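Local coordinates for protein eukaryotic translation initiation factor 2A (Schizosaccharomyces pombe, PDB 3WJ9) that probably directs the binding of initiator methionyl-tRNA to 40S ribosomal subunits in a codon-dependent manner, early in the translation of a few specific mRNAs, at residues A[10-15]-A[398-403]; A[36-41]-A[52-57]; A[368-373]-A[382-387]. One frame throughout, in Å; residues are numbered along the deposited sequence.

Contact 1: A[10-15]-A[398-403]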
ATOM      1  N   ARG A  10       7.041  13.860  -8.796  1.00 41.17           N
ATOM      2  CA  ARG A  10       7.378  13.548 -10.175  1.00 36.67           C
ATOM      3  C   ARG A  10       6.313  14.096 -11.108  1.00 38.02           C
ATOM      4  O   ARG A  10       5.195  13.589 -11.158  1.00 40.89           O
ATOM      5  CB  ARG A  10       7.533  12.041 -10.376  1.00 42.00           C
ATOM      6  CG  ARG A  10       7.946  11.658 -11.788  1.00 44.42           C
ATOM      7  CD  ARG A  10       8.043  10.152 -11.950  1.00 35.20           C
ATOM      8  NE  ARG A  10       6.755   9.495 -11.760  1.00 41.36           N
ATOM      9  CZ  ARG A  10       5.877   9.278 -12.733  1.00 42.08           C
ATOM     10  NH1 ARG A  10       6.152   9.660 -13.973  1.00 50.54           N
ATOM     11  NH2 ARG A  10       4.729   8.672 -12.471  1.00 37.95           N
ATOM     12  N   SER A  11       6.659  15.149 -11.837  1.00 49.47           N
ATOM     13  CA  SER A  11       5.753  15.716 -12.821  1.00 47.32           C
ATOM     14  C   SER A  11       6.227  15.339 -14.216  1.00 58.67           C
ATOM     15  O   SER A  11       7.323  14.805 -14.380  1.00 64.35           O
ATOM     16  CB  SER A  11       5.664  17.236 -12.669  1.00 45.41           C
ATOM     17  OG  SER A  11       6.922  17.846 -12.898  1.00 56.47           O
ATOM     18  N   SER A  12       5.401  15.621 -15.219  1.00 59.97           N
ATOM     19  CA  SER A  12       5.764  15.361 -16.608  1.00 66.82           C
ATOM     20  C   SER A  12       7.012  16.133 -17.003  1.00 64.67           C
ATOM     21  O   SER A  12       7.671  15.820 -17.993  1.00 61.03           O
ATOM     22  CB  SER A  12       4.610  15.732 -17.541  1.00 74.15           C
ATOM     23  OG  SER A  12       4.336  17.121 -17.481  1.00 71.06           O
ATOM     24  N   LYS A  13       7.333  17.141 -16.203  1.00 59.71           N
ATOM     25  CA  LYS A  13       8.404  18.069 -16.508  1.00 58.98           C
ATOM     26  C   LYS A  13       9.670  17.789 -15.707  1.00 74.09           C
ATOM     27  O   LYS A  13      10.780  17.955 -16.211  1.00 81.07           O
ATOM     28  CB  LYS A  13       7.906  19.491 -16.262  1.00 53.78           C
ATOM     29  CG  LYS A  13       8.846  20.410 -15.521  1.00 67.29           C
ATOM     30  CD  LYS A  13       8.426  21.829 -15.813  1.00 65.67           C
ATOM     31  CE  LYS A  13       9.208  22.856 -15.043  1.00 58.84           C
ATOM     32  NZ  LYS A  13       8.418  24.109 -15.080  1.00 71.43           N
ATOM     33  N   SER A  14       9.503  17.348 -14.465  1.00 66.77           N
ATOM     34  CA  SER A  14      10.650  17.148 -13.588  1.00 55.21           C
ATOM     35  C   SER A  14      10.406  16.076 -12.536  1.00 47.95           C
ATOM     36  O   SER A  14       9.320  15.502 -12.449  1.00 55.16           O
ATOM     37  CB  SER A  14      11.020  18.466 -12.905  1.00 37.79           C
ATOM     38  OG  SER A  14      12.124  18.301 -12.034  1.00 38.60           O
ATOM     39  N   ILE A  15      11.437  15.811 -11.741  1.00 41.62           N
ATOM     40  CA  ILE A  15      11.340  14.875 -10.632  1.00 52.72           C
ATOM     41  C   ILE A  15      12.392  15.209  -9.581  1.00 48.80           C
ATOM     42  O   ILE A  15      13.556  15.447  -9.904  1.00 58.90           O
ATOM     43  CB  ILE A  15      11.504  13.412 -11.101  1.00 53.66           C
ATOM     44  CG1 ILE A  15      11.505  12.470  -9.897  1.00 39.33           C
ATOM     45  CG2 ILE A  15      12.771  13.244 -11.933  1.00 55.95           C
ATOM     46  CD1 ILE A  15      11.676  11.025 -10.260  1.00 44.92           C
ATOM     47  N   PHE A 398       1.143  22.639 -11.033  1.00 44.67           N
ATOM     48  CA  PHE A 398       1.759  21.812 -12.063  1.00 33.84           C
ATOM     49  C   PHE A 398       0.877  21.747 -13.304  1.00 48.31           C
ATOM     50  O   PHE A 398      -0.327  21.991 -13.232  1.00 53.93           O
ATOM     51  CB  PHE A 398       2.018  20.393 -11.544  1.00 49.32           C
ATOM     52  CG  PHE A 398       3.009  20.323 -10.414  1.00 36.88           C
ATOM     53  CD1 PHE A 398       2.602  20.507  -9.104  1.00 31.97           C
ATOM     54  CD2 PHE A 398       4.344  20.059 -10.666  1.00 40.64           C
ATOM     55  CE1 PHE A 398       3.510  20.437  -8.067  1.00 36.24           C
ATOM     56  CE2 PHE A 398       5.256  19.987  -9.633  1.00 30.67           C
ATOM     57  CZ  PHE A 398       4.837  20.175  -8.330  1.00 31.77           C
ATOM     58  N   ASN A 399       1.480  21.428 -14.444  1.00 41.93           N
ATOM     59  CA  ASN A 399       0.712  21.144 -15.652  1.00 51.40           C
ATOM     60  C   ASN A 399       0.264  19.690 -15.647  1.00 65.47           C
ATOM     61  O   ASN A 399      -0.929  19.395 -15.686  1.00 66.09           O
ATOM     62  CB  ASN A 399       1.529  21.443 -16.912  1.00 75.22           C
ATOM     63  CG  ASN A 399       0.823  21.002 -18.182  1.00 80.60           C
ATOM     64  OD1 ASN A 399       1.054  19.902 -18.684  1.00 58.57           O
ATOM     65  ND2 ASN A 399      -0.045  21.861 -18.707  1.00 70.69           N
ATOM     66  N   GLU A 400       1.233  18.782 -15.586  1.00 67.87           N
ATOM     67  CA  GLU A 400       0.936  17.360 -15.499  1.00 60.76           C
ATOM     68  C   GLU A 400       1.761  16.695 -14.401  1.00 58.93           C
ATOM     69  O   GLU A 400       2.850  16.180 -14.649  1.00 59.56           O
ATOM     70  CB  GLU A 400       1.187  16.677 -16.843  1.00 62.79           C
ATOM     71  CG  GLU A 400       0.446  15.364 -17.019  1.00 77.91           C
ATOM     72  CD  GLU A 400       0.574  14.807 -18.421  1.00 75.87           C
ATOM     73  OE1 GLU A 400       1.562  15.142 -19.107  1.00 77.82           O
ATOM     74  OE2 GLU A 400      -0.315  14.036 -18.840  1.00 68.39           O
ATOM     75  N   LEU A 401       1.231  16.723 -13.182  1.00 47.24           N
ATOM     76  CA  LEU A 401       1.870  16.071 -12.045  1.00 41.59           C
ATOM     77  C   LEU A 401       1.416  14.618 -11.949  1.00 45.44           C
ATOM     78  O   LEU A 401       0.243  14.310 -12.158  1.00 50.26           O
ATOM     79  CB  LEU A 401       1.549  16.811 -10.746  1.00 31.69           C
ATOM     80  CG  LEU A 401       2.053  16.167  -9.453  1.00 33.85           C
ATOM     81  CD1 LEU A 401       3.570  16.246  -9.359  1.00 34.10           C
ATOM     82  CD2 LEU A 401       1.398  16.799  -8.237  1.00 26.47           C
ATOM     83  N   TYR A 402       2.349  13.728 -11.629  1.00 43.42           N
ATOM     84  CA  TYR A 402       2.055  12.302 -11.622  1.00 35.86           C
ATOM     85  C   TYR A 402       1.926  11.731 -10.210  1.00 41.24           C
ATOM     86  O   TYR A 402       0.944  11.063  -9.897  1.00 39.71           O
ATOM     87  CB  TYR A 402       3.122  11.550 -12.417  1.00 47.43           C
ATOM     88  CG  TYR A 402       3.105  11.912 -13.885  1.00 51.71           C
ATOM     89  CD1 TYR A 402       1.900  12.068 -14.558  1.00 49.62           C
ATOM     90  CD2 TYR A 402       4.282  12.099 -14.597  1.00 58.64           C
ATOM     91  CE1 TYR A 402       1.865  12.394 -15.897  1.00 56.72           C
ATOM     92  CE2 TYR A 402       4.253  12.424 -15.945  1.00 70.53           C
ATOM     93  CZ  TYR A 402       3.042  12.574 -16.587  1.00 66.42           C
ATOM     94  OH  TYR A 402       2.998  12.901 -17.923  1.00 77.88           O
ATOM     95  N   GLN A 403       2.913  11.986  -9.357  1.00 42.22           N
ATOM     96  CA  GLN A 403       2.830  11.557  -7.967  1.00 44.88           C
ATOM     97  C   GLN A 403       3.596  12.493  -7.039  1.00 34.64           C
ATOM     98  O   GLN A 403       4.498  13.223  -7.459  1.00 39.87           O
ATOM     99  CB  GLN A 403       3.355  10.129  -7.797  1.00 47.84           C
ATOM    100  CG  GLN A 403       4.688   9.837  -8.492  1.00 51.02           C
ATOM    101  CD  GLN A 403       4.855   8.370  -8.858  1.00 39.25           C
ATOM    102  OE1 GLN A 403       4.094   7.812  -9.651  1.00 65.16           O
ATOM    103  NE2 GLN A 403       5.866   7.739  -8.280  1.00 65.45           N
TER
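A classic beta bulge sets Tyr402 and Gln403 both opposite Arg10, shifting the antiparallel register by one residue before it resumes with Ser11 and Leu401. Arg10 O takes a bond from Tyr402 N at 2.9 Å and a weak one from Gln403 N, while Arg10 N donates to Gln403 O. The Arg10 side chain then bends back over the bulge: it leaves with CG anti to the backbone N (chi1 -177°) and turns at chi3. Its guanidinium thereby has Tyr402 CB over one face, close to the rim, and lies 25° from the tyrosine ring plane, with NH1 beside Tyr402 CD2; NH1 also makes a weak bond to Ala37 O. NH2 donates in an almost straight line to Gln403 OE1, 3.0 Å away; the oxygen lies in the guanidinium plane, but the nitrogen stands well above the amide carbonyl plane, the two flat groups being turned 81° to each other. The pairing is the closing seam of the beta-propeller, the part of the factor that this chain represents, in which strand 6-11 near the N-terminus and strand 401-406 near the C-terminus share one three-stranded sheet. Beyond the bulge Ser12 N donates to Glu400 O at 2.7 Å, and Ser12 OG makes a weak bond to the same oxygen while resting against Glu400 CB. The Glu400 carboxylate itself pairs with Arg378. Ser12 CB also packs by the hydroxyl end of Tyr402. Where the chain turns away, Ser11 OG accepts from Ser14 N at 3.1 Å in an ST motif, and Ser11 CB lies 3.7 Å from Phe398 CD2.

Contact 2: A[36-41]-A[52-57]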
ATOM      1  N   PRO A  36      13.460  10.905 -19.163  1.00 58.55           N
ATOM      2  CA  PRO A  36      12.390  11.358 -18.271  1.00 60.30           C
ATOM      3  C   PRO A  36      11.924  10.225 -17.364  1.00 62.71           C
ATOM      4  O   PRO A  36      11.844   9.083 -17.815  1.00 63.26           O
ATOM      5  CB  PRO A  36      11.283  11.786 -19.240  1.00 50.90           C
ATOM      6  CG  PRO A  36      11.544  10.994 -20.479  1.00 50.21           C
ATOM      7  CD  PRO A  36      13.038  10.892 -20.574  1.00 54.80           C
ATOM      8  N   ALA A  37      11.635  10.530 -16.105  1.00 54.11           N
ATOM      9  CA  ALA A  37      11.175   9.511 -15.170  1.00 43.57           C
ATOM     10  C   ALA A  37       9.733   9.120 -15.473  1.00 53.49           C
ATOM     11  O   ALA A  37       8.942   9.943 -15.935  1.00 56.54           O
ATOM     12  CB  ALA A  37      11.305  10.000 -13.739  1.00 46.44           C
ATOM     13  N   ARG A  38       9.399   7.861 -15.213  1.00 49.83           N
ATOM     14  CA  ARG A  38       8.065   7.343 -15.497  1.00 40.19           C
ATOM     15  C   ARG A  38       7.414   6.765 -14.246  1.00 43.25           C
ATOM     16  O   ARG A  38       6.220   6.466 -14.235  1.00 54.61           O
ATOM     17  CB  ARG A  38       8.125   6.273 -16.587  1.00 60.24           C
ATOM     18  CG  ARG A  38       8.990   5.080 -16.226  1.00 62.05           C
ATOM     19  CD  ARG A  38       8.851   3.972 -17.250  1.00 67.59           C
ATOM     20  NE  ARG A  38       9.378   4.352 -18.556  1.00 79.27           N
ATOM     21  CZ  ARG A  38       9.199   3.644 -19.667  1.00 71.20           C
ATOM     22  NH1 ARG A  38       8.499   2.518 -19.633  1.00 55.76           N
ATOM     23  NH2 ARG A  38       9.713   4.066 -20.813  1.00 70.10           N
ATOM     24  N   ASN A  39       8.210   6.609 -13.194  1.00 45.15           N
ATOM     25  CA  ASN A  39       7.734   6.042 -11.941  1.00 45.38           C
ATOM     26  C   ASN A  39       8.697   6.376 -10.807  1.00 38.79           C
ATOM     27  O   ASN A  39       9.849   6.733 -11.058  1.00 37.84           O
ATOM     28  CB  ASN A  39       7.568   4.528 -12.074  1.00 40.17           C
ATOM     29  CG  ASN A  39       6.721   3.936 -10.966  1.00 39.09           C
ATOM     30  OD1 ASN A  39       5.963   4.644 -10.305  1.00 52.30           O
ATOM     31  ND2 ASN A  39       6.842   2.630 -10.762  1.00 41.26           N
ATOM     32  N   ALA A  40       8.226   6.270  -9.567  1.00 51.11           N
ATOM     33  CA  ALA A  40       9.058   6.558  -8.400  1.00 26.91           C
ATOM     34  C   ALA A  40       8.450   5.991  -7.115  1.00 36.54           C
ATOM     35  O   ALA A  40       7.238   5.793  -7.034  1.00 52.63           O
ATOM     36  CB  ALA A  40       9.272   8.057  -8.260  1.00 42.17           C
ATOM     37  N   CYS A  41       9.295   5.739  -6.115  1.00 38.95           N
ATOM     38  CA  CYS A  41       8.832   5.232  -4.820  1.00 36.53           C
ATOM     39  C   CYS A  41       9.892   5.316  -3.715  1.00 30.81           C
ATOM     40  O   CYS A  41      11.088   5.435  -3.990  1.00 30.39           O
ATOM     41  CB  CYS A  41       8.361   3.781  -4.956  1.00 36.92           C
ATOM     42  SG  CYS A  41       9.653   2.592  -5.395  1.00 48.33           S
ATOM     43  N   ALA A  52      12.068   5.286 -11.975  1.00 55.49           N
ATOM     44  CA  ALA A  52      12.244   4.536 -13.205  1.00 49.31           C
ATOM     45  C   ALA A  52      12.235   5.442 -14.423  1.00 57.10           C
ATOM     46  O   ALA A  52      11.375   6.311 -14.565  1.00 66.18           O
ATOM     47  CB  ALA A  52      11.165   3.477 -13.330  1.00 49.18           C
ATOM     48  N   THR A  53      13.220   5.241 -15.288  1.00 66.07           N
ATOM     49  CA  THR A  53      13.229   5.847 -16.607  1.00 55.13           C
ATOM     50  C   THR A  53      13.248   4.712 -17.620  1.00 67.88           C
ATOM     51  O   THR A  53      13.335   3.545 -17.237  1.00 79.58           O
ATOM     52  CB  THR A  53      14.435   6.780 -16.811  1.00 51.82           C
ATOM     53  OG1 THR A  53      15.636   6.007 -16.927  1.00 46.73           O
ATOM     54  CG2 THR A  53      14.562   7.762 -15.655  1.00 45.37           C
ATOM     55  N   ALA A  54      13.164   5.044 -18.903  1.00 62.63           N
ATOM     56  CA  ALA A  54      13.142   4.026 -19.947  1.00 77.17           C
ATOM     57  C   ALA A  54      14.407   3.174 -19.937  1.00 81.35           C
ATOM     58  O   ALA A  54      14.344   1.951 -20.054  1.00 82.30           O
ATOM     59  CB  ALA A  54      12.959   4.674 -21.308  1.00 86.23           C
ATOM     60  N   THR A  55      15.555   3.825 -19.787  1.00 76.37           N
ATOM     61  CA  THR A  55      16.838   3.145 -19.898  1.00 68.00           C
ATOM     62  C   THR A  55      17.227   2.392 -18.627  1.00 70.40           C
ATOM     63  O   THR A  55      17.647   1.236 -18.689  1.00 72.55           O
ATOM     64  CB  THR A  55      17.962   4.146 -20.245  1.00 72.10           C
ATOM     65  OG1 THR A  55      17.588   4.904 -21.400  1.00 87.35           O
ATOM     66  CG2 THR A  55      19.265   3.420 -20.532  1.00 75.60           C
ATOM     67  N   GLN A  56      17.089   3.051 -17.479  1.00 71.88           N
ATOM     68  CA  GLN A  56      17.664   2.559 -16.228  1.00 56.28           C
ATOM     69  C   GLN A  56      16.770   2.768 -15.001  1.00 55.83           C
ATOM     70  O   GLN A  56      15.652   3.273 -15.107  1.00 66.32           O
ATOM     71  CB  GLN A  56      19.018   3.238 -15.992  1.00 59.55           C
ATOM     72  CG  GLN A  56      20.038   3.020 -17.095  1.00 82.03           C
ATOM     73  CD  GLN A  56      21.224   3.965 -17.030  1.00 89.25           C
ATOM     74  OE1 GLN A  56      21.407   4.686 -16.053  1.00 82.55           O
ATOM     75  NE2 GLN A  56      22.024   3.981 -18.093  1.00 92.69           N
ATOM     76  N   VAL A  57      17.271   2.351 -13.839  1.00 49.68           N
ATOM     77  CA  VAL A  57      16.613   2.609 -12.560  1.00 45.20           C
ATOM     78  C   VAL A  57      17.655   3.059 -11.537  1.00 59.38           C
ATOM     79  O   VAL A  57      18.658   2.379 -11.328  1.00 50.18           O
ATOM     80  CB  VAL A  57      15.868   1.368 -12.021  1.00 45.02           C
ATOM     81  CG1 VAL A  57      15.374   1.618 -10.602  1.00 42.51           C
ATOM     82  CG2 VAL A  57      14.708   1.001 -12.929  1.00 55.57           C
TER
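Ala52 is the hub on its strand, gripped by two successive residues of the other. Its carbonyl oxygen receives Arg38 N at 2.6 Å and, weakly, Asn39 N, and Ala37 CA adds a C-H...O contact. Ala52 N returns a 2.8 Å bond to Asn39 O, coming from well above that carbonyl's plane. Because Arg38 and Asn39 both face one alanine, the pairing is a classic beta bulge. The Ala52 methyl meets Asn39 CB and Arg38 CG, with CB 4.0 Å from each, and the same methyl packs on Thr76 and Leu79 of the next blade. Strands 37-42 and 48-53 form the first hairpin of a four-stranded propeller blade, with 37-42 at one edge of the sheet, alongside strand 401-406 of the closing blade. Arg38, second in buried surface, places CG between its backbone N and carbonyl carbon (chi1 60°), and that methylene lies beside Ala52 O; a further bend at chi3 carries the guanidinium alongside Thr53 and Ala54. There NH2 lies beside the Ala54 methyl, while NH1 makes a weak bond to Thr76 O. Thr53 meets Pro36 and Ala37 with its carbon atoms: CB is 3.6 Å from Pro36 O, and CG2 packs against Ala37 CA. Its hydroxyl is turned to its own segment, where OG1 donates to Gln56 O at 3.3 Å. Thr53 N donates to that same carbonyl, so that two bonds clasp the turn leading into strand 57-61.

Contact 3: A[368-373]-A[382-387]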
ATOM      1  N   LEU A 368      -0.200  17.561   6.632  1.00 36.58           N
ATOM      2  CA  LEU A 368      -1.072  16.839   5.721  1.00 29.90           C
ATOM      3  C   LEU A 368      -0.787  17.250   4.285  1.00 34.03           C
ATOM      4  O   LEU A 368      -0.804  18.434   3.958  1.00 52.09           O
ATOM      5  CB  LEU A 368      -2.539  17.095   6.069  1.00 27.59           C
ATOM      6  CG  LEU A 368      -3.578  16.328   5.254  1.00 43.47           C
ATOM      7  CD1 LEU A 368      -3.414  14.838   5.494  1.00 62.79           C
ATOM      8  CD2 LEU A 368      -4.985  16.776   5.618  1.00 47.41           C
ATOM      9  N   LEU A 369      -0.518  16.267   3.434  1.00 31.66           N
ATOM     10  CA  LEU A 369      -0.274  16.534   2.022  1.00 28.94           C
ATOM     11  C   LEU A 369      -1.522  16.195   1.215  1.00 28.77           C
ATOM     12  O   LEU A 369      -2.200  15.208   1.494  1.00 46.42           O
ATOM     13  CB  LEU A 369       0.934  15.732   1.518  1.00 39.28           C
ATOM     14  CG  LEU A 369       1.561  16.073   0.160  1.00 35.53           C
ATOM     15  CD1 LEU A 369       3.016  15.631   0.127  1.00 36.50           C
ATOM     16  CD2 LEU A 369       0.804  15.436  -0.997  1.00 38.11           C
ATOM     17  N   THR A 370      -1.834  17.034   0.233  1.00 35.23           N
ATOM     18  CA  THR A 370      -2.873  16.722  -0.739  1.00 26.00           C
ATOM     19  C   THR A 370      -2.335  17.017  -2.131  1.00 33.61           C
ATOM     20  O   THR A 370      -1.472  17.878  -2.298  1.00 40.98           O
ATOM     21  CB  THR A 370      -4.172  17.525  -0.497  1.00 26.85           C
ATOM     22  OG1 THR A 370      -3.914  18.927  -0.634  1.00 39.96           O
ATOM     23  CG2 THR A 370      -4.738  17.244   0.888  1.00 20.47           C
ATOM     24  N   ALA A 371      -2.830  16.293  -3.128  1.00 35.23           N
ATOM     25  CA  ALA A 371      -2.395  16.505  -4.500  1.00 32.87           C
ATOM     26  C   ALA A 371      -3.514  16.213  -5.484  1.00 37.28           C
ATOM     27  O   ALA A 371      -4.502  15.563  -5.148  1.00 40.88           O
ATOM     28  CB  ALA A 371      -1.177  15.642  -4.816  1.00 28.79           C
ATOM     29  N   VAL A 372      -3.355  16.716  -6.702  1.00 46.39           N
ATOM     30  CA  VAL A 372      -4.254  16.391  -7.798  1.00 44.06           C
ATOM     31  C   VAL A 372      -3.394  15.875  -8.947  1.00 38.89           C
ATOM     32  O   VAL A 372      -2.493  16.572  -9.411  1.00 41.67           O
ATOM     33  CB  VAL A 372      -5.090  17.610  -8.233  1.00 51.63           C
ATOM     34  CG1 VAL A 372      -5.929  17.271  -9.448  1.00 53.51           C
ATOM     35  CG2 VAL A 372      -5.976  18.080  -7.086  1.00 53.15           C
ATOM     36  N   THR A 373      -3.661  14.650  -9.393  1.00 55.15           N
ATOM     37  CA  THR A 373      -2.731  13.962 -10.285  1.00 53.66           C
ATOM     38  C   THR A 373      -3.310  13.533 -11.636  1.00 60.58           C
ATOM     39  O   THR A 373      -4.504  13.278 -11.777  1.00 64.13           O
ATOM     40  CB  THR A 373      -2.147  12.705  -9.598  1.00 52.46           C
ATOM     41  OG1 THR A 373      -3.204  11.792  -9.279  1.00 53.70           O
ATOM     42  CG2 THR A 373      -1.411  13.088  -8.323  1.00 52.24           C
ATOM     43  N   SER A 382      -1.574  19.785  -8.871  1.00 35.07           N
ATOM     44  CA  SER A 382      -0.913  20.600  -7.856  1.00 27.14           C
ATOM     45  C   SER A 382      -0.449  19.814  -6.630  1.00 25.75           C
ATOM     46  O   SER A 382      -0.746  18.627  -6.481  1.00 37.34           O
ATOM     47  CB  SER A 382      -1.850  21.723  -7.407  1.00 40.22           C
ATOM     48  OG  SER A 382      -2.970  21.199  -6.713  1.00 44.05           O
ATOM     49  N   ILE A 383       0.298  20.497  -5.764  1.00 31.81           N
ATOM     50  CA  ILE A 383       0.683  19.973  -4.457  1.00 24.34           C
ATOM     51  C   ILE A 383       0.349  21.001  -3.382  1.00 29.04           C
ATOM     52  O   ILE A 383       0.611  22.191  -3.555  1.00 34.68           O
ATOM     53  CB  ILE A 383       2.191  19.641  -4.374  1.00 32.17           C
ATOM     54  CG1 ILE A 383       2.564  18.533  -5.355  1.00 39.02           C
ATOM     55  CG2 ILE A 383       2.572  19.216  -2.964  1.00 28.13           C
ATOM     56  CD1 ILE A 383       4.035  18.171  -5.325  1.00 36.09           C
ATOM     57  N   LYS A 384      -0.230  20.547  -2.276  1.00 24.85           N
ATOM     58  CA  LYS A 384      -0.482  21.430  -1.143  1.00 22.70           C
ATOM     59  C   LYS A 384      -0.236  20.707   0.179  1.00 30.46           C
ATOM     60  O   LYS A 384      -0.802  19.643   0.427  1.00 39.33           O
ATOM     61  CB  LYS A 384      -1.909  21.978  -1.189  1.00 32.02           C
ATOM     62  CG  LYS A 384      -2.211  23.001  -0.112  1.00 33.10           C
ATOM     63  CD  LYS A 384      -3.443  23.811  -0.465  1.00 45.38           C
ATOM     64  CE  LYS A 384      -3.763  24.832   0.609  1.00 60.37           C
ATOM     65  NZ  LYS A 384      -5.041  25.540   0.326  1.00 45.58           N
ATOM     66  N   ILE A 385       0.620  21.286   1.015  1.00 27.75           N
ATOM     67  CA  ILE A 385       0.889  20.743   2.343  1.00 31.49           C
ATOM     68  C   ILE A 385       0.151  21.571   3.392  1.00 31.18           C
ATOM     69  O   ILE A 385       0.239  22.798   3.397  1.00 43.18           O
ATOM     70  CB  ILE A 385       2.404  20.718   2.668  1.00 25.39           C
ATOM     71  CG1 ILE A 385       3.135  19.697   1.792  1.00 28.50           C
ATOM     72  CG2 ILE A 385       2.635  20.377   4.128  1.00 38.86           C
ATOM     73  CD1 ILE A 385       3.600  20.234   0.457  1.00 31.56           C
ATOM     74  N   TRP A 386      -0.583  20.897   4.274  1.00 35.74           N
ATOM     75  CA  TRP A 386      -1.412  21.571   5.270  1.00 32.80           C
ATOM     76  C   TRP A 386      -0.930  21.284   6.682  1.00 30.22           C
ATOM     77  O   TRP A 386      -0.369  20.222   6.942  1.00 40.26           O
ATOM     78  CB  TRP A 386      -2.877  21.128   5.168  1.00 37.30           C
ATOM     79  CG  TRP A 386      -3.443  21.014   3.786  1.00 27.36           C
ATOM     80  CD1 TRP A 386      -3.071  20.131   2.814  1.00 29.45           C
ATOM     81  CD2 TRP A 386      -4.524  21.778   3.239  1.00 50.18           C
ATOM     82  NE1 TRP A 386      -3.834  20.316   1.688  1.00 42.12           N
ATOM     83  CE2 TRP A 386      -4.737  21.322   1.924  1.00 52.29           C
ATOM     84  CE3 TRP A 386      -5.325  22.814   3.729  1.00 55.60           C
ATOM     85  CZ2 TRP A 386      -5.718  21.859   1.096  1.00 62.86           C
ATOM     86  CZ3 TRP A 386      -6.295  23.350   2.904  1.00 51.49           C
ATOM     87  CH2 TRP A 386      -6.484  22.871   1.602  1.00 63.78           C
ATOM     88  N   HIS A 387      -1.163  22.215   7.600  1.00 37.03           N
ATOM     89  CA  HIS A 387      -1.008  21.905   9.015  1.00 35.14           C
ATOM     90  C   HIS A 387      -2.162  21.019   9.457  1.00 43.58           C
ATOM     91  O   HIS A 387      -3.136  20.853   8.725  1.00 42.07           O
ATOM     92  CB  HIS A 387      -0.960  23.172   9.865  1.00 49.55           C
ATOM     93  CG  HIS A 387       0.265  24.001   9.641  1.00 48.20           C
ATOM     94  ND1 HIS A 387       0.382  24.890   8.595  1.00 61.07           N
ATOM     95  CD2 HIS A 387       1.435  24.063  10.320  1.00 47.07           C
ATOM     96  CE1 HIS A 387       1.566  25.473   8.646  1.00 56.64           C
ATOM     97  NE2 HIS A 387       2.224  24.988   9.683  1.00 63.79           N
TER
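Thr370 pairs with Lys384, and Leu368 with Trp386, in an antiparallel backbone ladder without a bulge: Thr370 and Lys384 exchange bonds of 2.8 Å (Thr370 N to Lys384 O) and 2.9 Å (Lys384 N to Thr370 O), and Leu368 N donates to Trp386 O. On the face of these four side chains, Trp386 NE1 donates to Thr370 OG1 at 2.7 Å, nearly straight (169°) and in the ring plane; the threonine, with OG1 between its backbone N and carbonyl carbon (chi1 62°), meets the indole edge-on. An indole N-H on the third strand held by a threonine on the second recalls the canonical WD repeat, consistent with the assignment of these strands to WD 4. Apolar contacts are lighter: Leu368 CB against Trp386 CB at 4.1 Å and, on the other face, Leu369 CG against Ile385 CG1 at 4.3 Å. Lys384 CE lies over one face of the indole. A phenylalanine in place of Trp386 would probably leave the buried Thr370 hydroxyl without its N-H donor and open a gap beneath the lysine chain. Directional bonding thus probably fixes the indole's rotation, while the backbone bonds set the strands' register.

In the fold
Contact 3 is the buried one, pairing the middle two strands of a single blade; contacts 1 and 2 are only partly buried and lie where the ring of blades is closed. All three are antiparallel pairings, yet contacts 1 and 2 are each interrupted by a bulge and carry an arginine, whereas contact 3 runs without a bulge and has an indole-hydroxyl bond with aliphatic packing. Contact 1 joins residues nearly 400 positions apart and touches both others: Arg10 and Gln403 pack on segment 36-41, while Phe398 and Leu401 pack on Ile383. Contacts 2 and 3, both local hairpins in separate blades, stay about 11 Å apart at their nearest atoms.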